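PDB 2CG4: regulatory protein AsnC from Escherichia coli, which activates asnA transcription, regulates its own transcription and represses gidA expression at a post-transcriptional level. Local coordinates for residues 68-73 and 117-122; 121-126 and 136-141. The protein carries 1 engineered substitution. All coordinates share one frame; numbering follows the deposited sequence.

Contact 1 of 2, residues 68-73 and 117-122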
loop_
_atom_site.group_PDB
_atom_site.type_symbol
_atom_site.label_atom_id
_atom_site.label_comp_id
_atom_site.label_asym_id
_atom_site.label_seq_id
_atom_site.Cartn_x
_atom_site.Cartn_y
_atom_site.Cartn_z
ATOM N N VAL A 68 7.481 0.707 26.097
ATOM C CA VAL A 68 7.218 0.975 24.685
ATOM C C VAL A 68 8.489 0.956 23.832
ATOM O O VAL A 68 9.158 1.980 23.650
ATOM C CB VAL A 68 6.480 2.303 24.480
ATOM C CG1 VAL A 68 6.187 2.501 23.014
ATOM C CG2 VAL A 68 5.191 2.302 25.259
ATOM N N GLY A 69 8.815 -0.218 23.315
ATOM C CA GLY A 69 9.767 -0.323 22.224
ATOM C C GLY A 69 9.050 -0.232 20.898
ATOM O O GLY A 69 7.869 -0.573 20.780
ATOM N N CYS A 70 9.754 0.234 19.883
ATOM C CA CYS A 70 9.156 0.280 18.567
ATOM C C CYS A 70 10.198 0.198 17.454
ATOM O O CYS A 70 11.382 0.421 17.684
ATOM C CB CYS A 70 8.280 1.517 18.439
ATOM S SG CYS A 70 9.157 3.046 18.643
ATOM N N PHE A 71 9.749 -0.176 16.263
ATOM C CA PHE A 71 10.499 0.048 15.043
ATOM C C PHE A 71 9.859 1.212 14.317
ATOM O O PHE A 71 8.635 1.360 14.336
ATOM C CB PHE A 71 10.471 -1.192 14.155
ATOM C CG PHE A 71 11.208 -2.368 14.735
ATOM C CD1 PHE A 71 10.538 -3.317 15.499
ATOM C CD2 PHE A 71 12.572 -2.529 14.513
ATOM C CE1 PHE A 71 11.227 -4.407 16.033
ATOM C CE2 PHE A 71 13.263 -3.620 15.040
ATOM C CZ PHE A 71 12.590 -4.557 15.804
ATOM N N ILE A 72 10.691 2.049 13.704
ATOM C CA ILE A 72 10.221 3.161 12.903
ATOM C C ILE A 72 10.836 3.041 11.522
ATOM O O ILE A 72 12.043 2.845 11.390
ATOM C CB ILE A 72 10.592 4.502 13.571
ATOM C CG1 ILE A 72 10.259 4.426 15.067
ATOM C CG2 ILE A 72 9.875 5.672 12.914
ATOM C CD1 ILE A 72 10.465 5.687 15.804
ATOM N N GLY A 73 10.000 3.108 10.490
ATOM C CA GLY A 73 10.497 3.229 9.128
ATOM C C GLY A 73 10.573 4.702 8.790
ATOM O O GLY A 73 9.603 5.433 8.944
ATOM N N ASP A 117 3.934 8.591 26.150
ATOM C CA ASP A 117 4.170 10.026 26.290
ATOM C C ASP A 117 5.602 10.404 25.916
ATOM O O ASP A 117 5.815 11.354 25.170
ATOM C CB ASP A 117 3.822 10.532 27.699
ATOM C CG ASP A 117 3.740 12.058 27.761
ATOM O OD1 ASP A 117 2.878 12.634 27.056
ATOM O OD2 ASP A 117 4.543 12.685 28.491
ATOM N N ALA A 118 6.569 9.654 26.450
ATOM C CA ALA A 118 7.968 9.691 26.012
ATOM C C ALA A 118 8.163 9.472 24.509
ATOM O O ALA A 118 8.825 10.270 23.849
ATOM C CB ALA A 118 8.802 8.684 26.811
ATOM N N LEU A 119 7.601 8.391 23.969
ATOM C CA LEU A 119 7.700 8.121 22.523
ATOM C C LEU A 119 7.196 9.278 21.673
ATOM O O LEU A 119 7.779 9.591 20.647
ATOM C CB LEU A 119 6.953 6.839 22.129
ATOM C CG LEU A 119 6.930 6.526 20.622
ATOM C CD1 LEU A 119 8.280 5.990 20.139
ATOM C CD2 LEU A 119 5.817 5.553 20.265
ATOM N N GLN A 120 6.099 9.892 22.100
ATOM C CA GLN A 120 5.520 11.026 21.408
ATOM C C GLN A 120 6.473 12.227 21.390
ATOM O O GLN A 120 6.582 12.914 20.380
ATOM C CB GLN A 120 4.186 11.398 22.064
ATOM C CG GLN A 120 3.604 12.721 21.616
ATOM C CD GLN A 120 3.895 13.845 22.588
ATOM O OE1 GLN A 120 3.718 13.691 23.793
ATOM N NE2 GLN A 120 4.354 14.981 22.068
ATOM N N HIS A 121 7.160 12.471 22.506
ATOM C CA HIS A 121 8.120 13.575 22.612
ATOM C C HIS A 121 9.336 13.362 21.707
ATOM O O HIS A 121 9.764 14.285 21.015
ATOM C CB HIS A 121 8.564 13.787 24.072
ATOM C CG HIS A 121 9.650 14.811 24.232
ATOM N ND1 HIS A 121 9.396 16.166 24.296
ATOM C CD2 HIS A 121 10.998 14.680 24.321
ATOM C CE1 HIS A 121 10.537 16.822 24.416
ATOM N NE2 HIS A 121 11.524 15.945 24.435
ATOM N N VAL A 122 9.882 12.148 21.710
ATOM C CA VAL A 122 10.979 11.789 20.797
ATOM C C VAL A 122 10.609 11.908 19.308
ATOM O O VAL A 122 11.270 12.633 18.565
ATOM C CB VAL A 122 11.546 10.372 21.088
ATOM C CG1 VAL A 122 12.670 10.033 20.121
ATOM C CG2 VAL A 122 12.034 10.278 22.529
#

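Contact 2 of 2, residues 121-126 and 136-141. With ASN (asparagine), chain C.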
loop_
_atom_site.group_PDB
_atom_site.type_symbol
_atom_site.label_atom_id
_atom_site.label_comp_id
_atom_site.label_asym_id
_atom_site.label_seq_id
_atom_site.Cartn_x
_atom_site.Cartn_y
_atom_site.Cartn_z
ATOM N N HIS A 121 7.160 12.471 22.506
ATOM C CA HIS A 121 8.120 13.575 22.612
ATOM C C HIS A 121 9.336 13.362 21.707
ATOM O O HIS A 121 9.764 14.285 21.015
ATOM C CB HIS A 121 8.564 13.787 24.072
ATOM C CG HIS A 121 9.650 14.811 24.232
ATOM N ND1 HIS A 121 9.396 16.166 24.296
ATOM C CD2 HIS A 121 10.998 14.680 24.321
ATOM C CE1 HIS A 121 10.537 16.822 24.416
ATOM N NE2 HIS A 121 11.524 15.945 24.435
ATOM N N VAL A 122 9.882 12.148 21.710
ATOM C CA VAL A 122 10.979 11.789 20.797
ATOM C C VAL A 122 10.609 11.908 19.308
ATOM O O VAL A 122 11.270 12.633 18.565
ATOM C CB VAL A 122 11.546 10.372 21.088
ATOM C CG1 VAL A 122 12.670 10.033 20.121
ATOM C CG2 VAL A 122 12.034 10.278 22.529
ATOM N N LEU A 123 9.560 11.211 18.871
ATOM C CA LEU A 123 9.073 11.362 17.491
ATOM C C LEU A 123 9.011 12.817 17.042
ATOM O O LEU A 123 9.613 13.189 16.033
ATOM C CB LEU A 123 7.698 10.727 17.315
ATOM C CG LEU A 123 7.740 9.327 16.720
ATOM C CD1 LEU A 123 6.339 8.772 16.604
ATOM C CD2 LEU A 123 8.459 9.345 15.368
ATOM N N ILE A 124 8.273 13.629 17.796
ATOM C CA ILE A 124 7.938 14.983 17.378
ATOM C C ILE A 124 9.151 15.903 17.474
ATOM O O ILE A 124 9.434 16.670 16.559
ATOM C CB ILE A 124 6.743 15.543 18.186
ATOM C CG1 ILE A 124 5.508 14.649 17.995
ATOM C CG2 ILE A 124 6.422 16.969 17.756
ATOM C CD1 ILE A 124 4.263 15.114 18.744
ATOM N N ASN A 125 9.893 15.789 18.571
ATOM C CA ASN A 125 10.890 16.789 18.925
ATOM C C ASN A 125 12.327 16.405 18.587
ATOM O O ASN A 125 13.173 17.285 18.418
ATOM C CB ASN A 125 10.767 17.160 20.398
ATOM C CG ASN A 125 9.480 17.889 20.697
ATOM O OD1 ASN A 125 9.167 18.907 20.076
ATOM N ND2 ASN A 125 8.712 17.360 21.636
ATOM N N LYS A 126 12.600 15.107 18.481
ATOM C CA LYS A 126 13.958 14.650 18.187
ATOM C C LYS A 126 14.105 14.020 16.806
ATOM O O LYS A 126 15.070 14.303 16.089
ATOM C CB LYS A 126 14.463 13.692 19.270
ATOM C CG LYS A 126 14.635 14.341 20.640
ATOM C CD LYS A 126 14.917 13.290 21.706
ATOM C CE LYS A 126 15.023 13.898 23.096
ATOM N NZ LYS A 126 15.807 13.024 24.017
ATOM N N THR A 136 7.533 9.459 9.093
ATOM C CA THR A 136 7.843 8.243 9.821
ATOM C C THR A 136 6.644 7.297 9.848
ATOM O O THR A 136 5.508 7.726 9.692
ATOM C CB THR A 136 8.315 8.538 11.265
ATOM O OG1 THR A 136 7.416 9.455 11.913
ATOM C CG2 THR A 136 9.711 9.097 11.252
ATOM N N GLU A 137 6.900 6.012 10.028
ATOM C CA GLU A 137 5.836 5.033 10.324
ATOM C C GLU A 137 6.340 4.142 11.429
ATOM O O GLU A 137 7.286 3.386 11.219
ATOM C CB GLU A 137 5.544 4.167 9.113
ATOM C CG GLU A 137 4.558 4.756 8.136
ATOM C CD GLU A 137 4.529 3.992 6.825
ATOM O OE1 GLU A 137 4.717 4.635 5.768
ATOM O OE2 GLU A 137 4.329 2.752 6.855
ATOM N N THR A 138 5.752 4.245 12.615
ATOM C CA THR A 138 6.285 3.498 13.735
ATOM C C THR A 138 5.404 2.272 14.089
ATOM O O THR A 138 4.173 2.386 14.159
ATOM C CB THR A 138 6.644 4.423 14.947
ATOM O OG1 THR A 138 5.721 4.257 16.018
ATOM C CG2 THR A 138 6.667 5.874 14.543
ATOM N N LEU A 139 6.054 1.111 14.245
ATOM C CA LEU A 139 5.398 -0.177 14.577
ATOM C C LEU A 139 5.594 -0.538 16.058
ATOM O O LEU A 139 6.646 -1.035 16.451
ATOM C CB LEU A 139 5.974 -1.315 13.730
ATOM C CG LEU A 139 5.733 -1.378 12.217
ATOM C CD1 LEU A 139 6.270 -0.129 11.498
ATOM C CD2 LEU A 139 6.393 -2.628 11.672
ATOM N N ILE A 140 4.580 -0.292 16.877
ATOM C CA ILE A 140 4.728 -0.431 18.309
ATOM C C ILE A 140 4.738 -1.903 18.695
ATOM O O ILE A 140 3.881 -2.688 18.253
ATOM C CB ILE A 140 3.624 0.343 19.055
ATOM C CG1 ILE A 140 3.835 1.847 18.861
ATOM C CG2 ILE A 140 3.594 -0.021 20.536
ATOM C CD1 ILE A 140 3.481 2.685 20.074
ATOM N N VAL A 141 5.734 -2.285 19.497
ATOM C CA VAL A 141 5.837 -3.653 19.981
ATOM C C VAL A 141 4.873 -3.838 21.138
ATOM O O VAL A 141 4.882 -3.080 22.117
ATOM C CB VAL A 141 7.288 -4.038 20.409
ATOM C CG1 VAL A 141 7.360 -5.500 20.767
ATOM C CG2 VAL A 141 8.287 -3.729 19.296
HETATM N N ASN C . 2.747 8.359 11.395
HETATM C CA ASN C . 3.880 8.676 12.313
HETATM C C ASN C . 4.596 7.444 12.795
HETATM O O ASN C . 3.974 6.429 13.134
HETATM C CB ASN C . 3.405 9.491 13.503
HETATM C CG ASN C . 2.959 10.864 13.102
HETATM O OD1 ASN C . 3.720 11.629 12.507
HETATM N ND2 ASN C . 1.713 11.183 13.403
HETATM O OXT ASN C . 5.820 7.457 12.823
#

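Contact 1 of 2, residues 68-73 and 117-122
Leu119 of the helix 117-122 reaches onto the strand 68-73 and splits its two methyl groups between Cys70 and Val68, a compact illustration of how one branched side chain can seat a helix on a sheet. One branch, CD1, lies against the sulfur of Cys70, with CD1 and SG 3.4 Å apart, and this is the tight part of the contact. The other branch is looser, since CD2 of Leu119 stands 4.1 Å from CG1 of Val68, and these two side chains run at about a right angle to each other. The stem of the leucine extends from the helix with CG opposite the backbone nitrogen (chi1 176°), which carries the fork toward the strand. Val68 and Cys70 are alternate residues, so both offer their side chains to this face of the sheet, and Ile140 of strand 133-147 touches both Val68 and Leu119. No hydrogen bond crosses the contact; it is apolar packing, burying 128 Å² in total.

Away from Leu119 the helix becomes looser and more open: Asp117 and His121 are exposed, and Ala118 and Gln120, on the flanks, partly so; none of them touches the strand. Nor is the layer between helix and sheet built from one chain alone, because Leu142 of a second subunit packs on Leu119 and Ile116 of that subunit on Val68. On the other face of the sheet, Phe71 meets the rings of Tyr99 and Phe108 of a third subunit edge-to-face. An antiparallel sheet with helices on one face and a subunit interface on the other is characteristic of the Lrp/AsnC ligand-binding domain, a βαββαβ fold of the ferredoxin-like type.

Contact 2 of 2, residues 121-126 and 136-141
Leu123 meets two threonines of the strand 136-141, one with each of its methyl groups. Its CD1 and CG2 of Thr138 come together tip to tip at 3.6 Å, while CD2 lies 3.6 Å from OG1 of Thr136 as the two side chains slide past each other in opposite directions. Beside these threonines sits a bound asparagine. The backbone N of Thr138 donates to the ligand's O at 2.9 Å in a fairly straight bond (157°). Thr136 holds OG1 between its backbone nitrogen and carbonyl carbon (chi1 49°), where it donates to the ligand's OXT. The placing of OXT and of the Thr138 methyl is doubtful, since the two lie too close in the model.

In the next shell, Ile72 packs on both threonines, and Tyr100 of a fourth subunit packs on Leu123. That subunit closes the pocket with the carbonyl oxygens of Thr101, Gly103, Tyr105 and Ser106, all hydrogen-bonded to the ligand. The strand thus supplies donors for the carboxylate, and the partner subunit carbonyl acceptors, which must be met by the ligand's N-H groups. Recognition of the effector therefore draws on the chemistry of two subunits at once.

Read from the N terminus, the chain lays down strand 68-76, then passes through helix 82-90 and strands 95-101 and 107-113 before contact 1 closes this long loop at helix 116-127. Contact 2 starts where contact 1 ends, sharing His121 and Val122, and closes a much shorter loop onto strand 133-147. The two loops thus follow one another; neither encloses the other. Leu119 and Leu123, one helical turn apart, secure the same helix to neighbouring antiparallel strands. Those strands are joined directly, with Gly73 N 2.8 Å from Glu137 O in a probable hydrogen bond, so the general lesson is of one helix packed across two neighbouring strands, one inside the sheet and one at its edge within this chain.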